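Local coordinates for protein TAF6 (PDB 4ATG) that probably serves as a subunit of the general transcription factor TFIID, its HEAT-repeat C-terminal domain taking part in complex formation with Taf9, at residues A[53-67]-A[92-106]. Numbering follows the deposited sequence.
Sequences ILKSFKEAEVLKTCI and LLTCVIGKSIVDDDV
Phe57 reaches across to Ser100, Ile101 and Thr94. Its CB lies 3.7 Å from Ser100 CB. CG and CD2 pass the same Ser100 carbon. CD1 meets Ile101 CG1 at 3.8 Å. At the far end CE1 and CZ touch Thr94 CG2, which sits at the ring edge, near its plane. With OG1 beside the backbone N (chi1 -65°), the Thr94 methyl is turned to the ring and OG1 goes to Pro90 O. Ile53 O, from the same segment as Phe57, lies against one ring face, offset toward the rim. With an alanine here, Thr94 CG2 and Ile101 CG1 would probably lose their aromatic neighbour and a gap would open between the 56-59 turn, the end of helix 85-97 and the loop after it.

Polar links also cross the contact. A bend at chi2 (-66°) brings Lys58 NZ to hydrogen-bond Ser100 O at 2.8 Å, tilted 19° from the carbonyl plane. One water bridges Phe57 O and Val102 N. Another joins Lys64 NZ to Asp103 OD2 and Asp105 OD2.

Deeper in, Val106 is a knob among Ala60, Leu63, Lys64 and Ile67. Cys95 SG packs on Ile53 CG2 at 3.6 Å. The contact thus joins two interhelical turns and the adjoining helix ends, consistent with the stacked antiparallel helices of a HEAT-repeat domain. Helix 147-160 packs on Val96 and Ile97, helix 128-140 on Leu93 and Ile97.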
loop_
_atom_site.group_PDB
_atom_site.type_symbol
_atom_site.label_atom_id
_atom_site.label_comp_id
_atom_site.label_asym_id
_atom_site.label_seq_id
_atom_site.Cartn_x
_atom_site.Cartn_y
_atom_site.Cartn_z
ATOM N N ILE A 53 -9.050 5.575 -3.672
ATOM C CA ILE A 53 -7.938 5.018 -4.459
ATOM C C ILE A 53 -8.480 4.340 -5.725
ATOM O O ILE A 53 -7.936 4.548 -6.805
ATOM C CB ILE A 53 -7.091 4.052 -3.591
ATOM C CG1 ILE A 53 -6.094 4.857 -2.700
ATOM C CG2 ILE A 53 -6.358 2.980 -4.431
ATOM C CD1 ILE A 53 -5.659 4.074 -1.437
ATOM N N LEU A 54 -9.574 3.547 -5.599
ATOM C CA LEU A 54 -10.171 2.851 -6.761
ATOM C C LEU A 54 -10.667 3.809 -7.830
ATOM O O LEU A 54 -10.704 3.458 -9.007
ATOM C CB LEU A 54 -11.304 1.896 -6.318
ATOM C CG LEU A 54 -10.918 0.764 -5.327
ATOM C CD1 LEU A 54 -12.128 -0.107 -5.007
ATOM C CD2 LEU A 54 -9.763 -0.102 -5.869
ATOM N N LYS A 55 -11.015 5.027 -7.422
ATOM C CA LYS A 55 -11.529 6.073 -8.323
ATOM C C LYS A 55 -10.426 6.995 -8.838
ATOM O O LYS A 55 -10.686 7.799 -9.736
ATOM C CB LYS A 55 -12.561 6.927 -7.555
ATOM C CG LYS A 55 -13.927 6.280 -7.440
ATOM C CD LYS A 55 -14.786 6.990 -6.414
ATOM C CE LYS A 55 -16.150 6.352 -6.272
ATOM N NZ LYS A 55 -16.854 6.838 -5.056
ATOM N N SER A 56 -9.199 6.890 -8.263
ATOM C CA SER A 56 -8.092 7.815 -8.542
ATOM C C SER A 56 -6.839 7.236 -9.187
ATOM O O SER A 56 -5.757 7.829 -9.054
ATOM C CB SER A 56 -7.705 8.545 -7.256
ATOM O OG SER A 56 -8.852 9.032 -6.579
ATOM N N PHE A 57 -6.961 6.120 -9.914
ATOM C CA PHE A 57 -5.802 5.488 -10.548
ATOM C C PHE A 57 -4.972 6.392 -11.443
ATOM O O PHE A 57 -3.761 6.187 -11.549
ATOM C CB PHE A 57 -6.191 4.196 -11.272
ATOM C CG PHE A 57 -6.626 3.079 -10.350
ATOM C CD1 PHE A 57 -5.966 2.849 -9.143
ATOM C CD2 PHE A 57 -7.669 2.226 -10.709
ATOM C CE1 PHE A 57 -6.341 1.793 -8.315
ATOM C CE2 PHE A 57 -8.058 1.180 -9.864
ATOM C CZ PHE A 57 -7.384 0.967 -8.681
ATOM N N LYS A 58 -5.614 7.410 -12.049
ATOM C CA LYS A 58 -4.963 8.357 -12.960
ATOM C C LYS A 58 -4.608 9.689 -12.286
ATOM O O LYS A 58 -4.180 10.623 -12.972
ATOM C CB LYS A 58 -5.823 8.582 -14.224
ATOM C CG LYS A 58 -6.185 7.308 -14.999
ATOM C CD LYS A 58 -4.977 6.618 -15.622
ATOM C CE LYS A 58 -5.370 5.346 -16.322
ATOM N NZ LYS A 58 -4.187 4.644 -16.883
ATOM N N GLU A 59 -4.778 9.777 -10.954
ATOM C CA GLU A 59 -4.442 10.975 -10.184
ATOM C C GLU A 59 -3.334 10.600 -9.206
ATOM O O GLU A 59 -3.624 10.253 -8.070
ATOM C CB GLU A 59 -5.670 11.549 -9.457
ATOM C CG GLU A 59 -6.703 12.109 -10.426
ATOM C CD GLU A 59 -7.950 12.651 -9.767
ATOM O OE1 GLU A 59 -7.938 13.828 -9.340
ATOM O OE2 GLU A 59 -8.944 11.895 -9.681
ATOM N N ALA A 60 -2.079 10.609 -9.691
ATOM C CA ALA A 60 -0.882 10.220 -8.927
ATOM C C ALA A 60 -0.767 10.962 -7.608
ATOM O O ALA A 60 -0.491 10.335 -6.587
ATOM C CB ALA A 60 0.379 10.430 -9.764
ATOM N N GLU A 61 -1.023 12.288 -7.613
ATOM C CA GLU A 61 -0.936 13.083 -6.389
ATOM C C GLU A 61 -2.003 12.690 -5.361
ATOM O O GLU A 61 -1.695 12.621 -4.174
ATOM C CB GLU A 61 -0.883 14.594 -6.691
ATOM C CG GLU A 61 0.377 14.987 -7.469
ATOM C CD GLU A 61 1.696 14.519 -6.858
ATOM O OE1 GLU A 61 1.951 14.849 -5.676
ATOM O OE2 GLU A 61 2.452 13.787 -7.543
ATOM N N VAL A 62 -3.216 12.344 -5.819
ATOM C CA VAL A 62 -4.280 11.869 -4.891
ATOM C C VAL A 62 -3.878 10.528 -4.311
ATOM O O VAL A 62 -3.967 10.347 -3.098
ATOM C CB VAL A 62 -5.692 11.843 -5.547
ATOM C CG1 VAL A 62 -6.750 11.253 -4.605
ATOM C CG2 VAL A 62 -6.110 13.246 -5.995
ATOM N N LEU A 63 -3.329 9.626 -5.144
ATOM C CA LEU A 63 -2.898 8.301 -4.656
ATOM C C LEU A 63 -1.810 8.442 -3.605
ATOM O O LEU A 63 -1.852 7.759 -2.578
ATOM C CB LEU A 63 -2.396 7.416 -5.811
ATOM C CG LEU A 63 -3.447 6.963 -6.848
ATOM C CD1 LEU A 63 -2.801 6.183 -7.940
ATOM C CD2 LEU A 63 -4.523 6.114 -6.231
ATOM N N LYS A 64 -0.853 9.361 -3.834
ATOM C CA LYS A 64 0.217 9.606 -2.856
ATOM C C LYS A 64 -0.323 10.119 -1.530
ATOM O O LYS A 64 0.153 9.687 -0.476
ATOM C CB LYS A 64 1.262 10.573 -3.404
ATOM C CG LYS A 64 2.099 9.963 -4.513
ATOM C CD LYS A 64 3.109 10.990 -5.007
ATOM C CE LYS A 64 3.718 10.575 -6.326
ATOM N NZ LYS A 64 4.531 11.673 -6.899
ATOM N N THR A 65 -1.327 11.013 -1.568
ATOM C CA THR A 65 -1.996 11.520 -0.351
ATOM C C THR A 65 -2.690 10.380 0.386
ATOM O O THR A 65 -2.573 10.312 1.599
ATOM C CB THR A 65 -2.985 12.654 -0.705
ATOM O OG1 THR A 65 -2.230 13.699 -1.311
ATOM C CG2 THR A 65 -3.686 13.243 0.521
ATOM N N CYS A 66 -3.377 9.475 -0.338
ATOM C CA CYS A 66 -4.081 8.323 0.271
ATOM C C CYS A 66 -3.124 7.410 1.001
ATOM O O CYS A 66 -3.389 7.021 2.134
ATOM C CB CYS A 66 -4.871 7.568 -0.784
ATOM S SG CYS A 66 -6.297 8.491 -1.410
ATOM N N ILE A 67 -1.984 7.114 0.370
ATOM C CA ILE A 67 -0.945 6.260 0.964
ATOM C C ILE A 67 -0.402 6.924 2.226
ATOM O O ILE A 67 -0.213 6.255 3.241
ATOM C CB ILE A 67 0.154 5.992 -0.111
ATOM C CG1 ILE A 67 -0.420 5.124 -1.262
ATOM C CG2 ILE A 67 1.396 5.309 0.525
ATOM C CD1 ILE A 67 0.421 5.255 -2.642
ATOM N N LEU A 92 -3.297 -0.842 -0.046
ATOM C CA LEU A 92 -1.923 -0.508 -0.397
ATOM C C LEU A 92 -1.424 -1.416 -1.513
ATOM O O LEU A 92 -0.765 -0.934 -2.424
ATOM C CB LEU A 92 -1.024 -0.672 0.803
ATOM C CG LEU A 92 -1.099 0.409 1.882
ATOM C CD1 LEU A 92 -0.319 -0.090 3.137
ATOM C CD2 LEU A 92 -0.546 1.739 1.357
ATOM N N LEU A 93 -1.731 -2.714 -1.457
ATOM C CA LEU A 93 -1.300 -3.634 -2.519
ATOM C C LEU A 93 -1.909 -3.304 -3.873
ATOM O O LEU A 93 -1.235 -3.486 -4.890
ATOM C CB LEU A 93 -1.548 -5.099 -2.137
ATOM C CG LEU A 93 -0.658 -5.634 -1.011
ATOM C CD1 LEU A 93 -1.169 -6.955 -0.536
ATOM C CD2 LEU A 93 0.806 -5.789 -1.470
ATOM N N THR A 94 -3.151 -2.752 -3.897
ATOM C CA THR A 94 -3.788 -2.297 -5.155
ATOM C C THR A 94 -2.917 -1.174 -5.774
ATOM O O THR A 94 -2.762 -1.122 -6.988
ATOM C CB THR A 94 -5.202 -1.818 -4.872
ATOM O OG1 THR A 94 -5.976 -2.939 -4.434
ATOM C CG2 THR A 94 -5.868 -1.173 -6.084
ATOM N N CYS A 95 -2.343 -0.296 -4.937
ATOM C CA CYS A 95 -1.461 0.779 -5.436
ATOM C C CYS A 95 -0.138 0.246 -5.939
ATOM O O CYS A 95 0.479 0.879 -6.795
ATOM C CB CYS A 95 -1.251 1.853 -4.379
ATOM S SG CYS A 95 -2.757 2.741 -3.945
ATOM N N VAL A 96 0.307 -0.905 -5.412
ATOM C CA VAL A 96 1.587 -1.518 -5.842
ATOM C C VAL A 96 1.393 -2.209 -7.205
ATOM O O VAL A 96 2.179 -2.001 -8.132
ATOM C CB VAL A 96 2.121 -2.552 -4.795
ATOM C CG1 VAL A 96 3.380 -3.265 -5.295
ATOM C CG2 VAL A 96 2.390 -1.899 -3.434
ATOM N N ILE A 97 0.349 -3.043 -7.296
ATOM C CA ILE A 97 0.081 -3.913 -8.440
ATOM C C ILE A 97 -0.999 -3.465 -9.450
ATOM O O ILE A 97 -1.110 -4.077 -10.504
ATOM C CB ILE A 97 -0.138 -5.376 -7.941
ATOM C CG1 ILE A 97 -1.447 -5.523 -7.146
ATOM C CG2 ILE A 97 1.058 -5.905 -7.142
ATOM C CD1 ILE A 97 -2.431 -6.317 -7.756
ATOM N N GLY A 98 -1.795 -2.455 -9.109
ATOM C CA GLY A 98 -2.880 -1.948 -9.947
ATOM C C GLY A 98 -2.502 -1.740 -11.402
ATOM O O GLY A 98 -1.456 -1.150 -11.690
ATOM N N LYS A 99 -3.329 -2.270 -12.327
ATOM C CA LYS A 99 -3.038 -2.191 -13.765
ATOM C C LYS A 99 -3.200 -0.796 -14.351
ATOM O O LYS A 99 -2.581 -0.499 -15.362
ATOM C CB LYS A 99 -3.852 -3.236 -14.577
ATOM C CG LYS A 99 -5.368 -3.034 -14.583
ATOM C CD LYS A 99 -6.074 -4.151 -15.339
ATOM C CE LYS A 99 -7.571 -4.000 -15.325
ATOM N NZ LYS A 99 -8.230 -5.039 -16.161
ATOM N N SER A 100 -4.045 0.049 -13.740
ATOM C CA SER A 100 -4.334 1.380 -14.284
ATOM C C SER A 100 -3.398 2.498 -13.810
ATOM O O SER A 100 -3.458 3.604 -14.346
ATOM C CB SER A 100 -5.803 1.740 -14.049
ATOM O OG SER A 100 -6.657 0.680 -14.450
ATOM N N ILE A 101 -2.526 2.212 -12.829
ATOM C CA ILE A 101 -1.578 3.201 -12.307
ATOM C C ILE A 101 -0.437 3.422 -13.304
ATOM O O ILE A 101 0.184 2.459 -13.753
ATOM C CB ILE A 101 -1.094 2.800 -10.888
ATOM C CG1 ILE A 101 -2.260 2.923 -9.879
ATOM C CG2 ILE A 101 0.143 3.627 -10.440
ATOM C CD1 ILE A 101 -2.119 2.087 -8.703
ATOM N N VAL A 102 -0.175 4.683 -13.655
ATOM C CA VAL A 102 0.862 5.018 -14.630
ATOM C C VAL A 102 2.173 5.499 -14.009
ATOM O O VAL A 102 3.201 5.477 -14.683
ATOM C CB VAL A 102 0.372 5.927 -15.799
ATOM C CG1 VAL A 102 -0.647 5.204 -16.676
ATOM C CG2 VAL A 102 -0.192 7.253 -15.295
ATOM N N ASP A 103 2.148 5.891 -12.717
ATOM C CA ASP A 103 3.317 6.420 -12.034
ATOM C C ASP A 103 4.041 5.355 -11.197
ATOM O O ASP A 103 3.462 4.834 -10.251
ATOM C CB ASP A 103 2.885 7.611 -11.149
ATOM C CG ASP A 103 3.990 8.581 -10.771
ATOM O OD1 ASP A 103 5.168 8.179 -10.793
ATOM O OD2 ASP A 103 3.670 9.733 -10.417
ATOM N N ASP A 104 5.327 5.078 -11.511
ATOM C CA ASP A 104 6.149 4.110 -10.759
ATOM C C ASP A 104 6.370 4.551 -9.316
ATOM O O ASP A 104 6.529 3.704 -8.445
ATOM C CB ASP A 104 7.517 3.899 -11.432
ATOM C CG ASP A 104 7.490 3.016 -12.662
ATOM O OD1 ASP A 104 6.463 2.325 -12.884
ATOM O OD2 ASP A 104 8.503 2.974 -13.373
ATOM N N ASP A 105 6.431 5.871 -9.078
ATOM C CA ASP A 105 6.630 6.437 -7.738
ATOM C C ASP A 105 5.472 6.081 -6.796
ATOM O O ASP A 105 5.691 5.923 -5.592
ATOM C CB ASP A 105 6.791 7.962 -7.815
ATOM C CG ASP A 105 8.133 8.414 -8.356
ATOM O OD1 ASP A 105 9.067 7.577 -8.411
ATOM O OD2 ASP A 105 8.263 9.612 -8.689
ATOM N N VAL A 106 4.257 5.956 -7.334
ATOM C CA VAL A 106 3.083 5.566 -6.530
ATOM C C VAL A 106 3.271 4.124 -6.062
ATOM O O VAL A 106 3.075 3.818 -4.894
ATOM C CB VAL A 106 1.749 5.738 -7.310
ATOM C CG1 VAL A 106 0.574 5.086 -6.564
ATOM C CG2 VAL A 106 1.469 7.210 -7.584
HETATM O O HOH W 1 -1.426 6.922 -12.241
HETATM O O HOH W 2 5.780 10.949 -9.307
#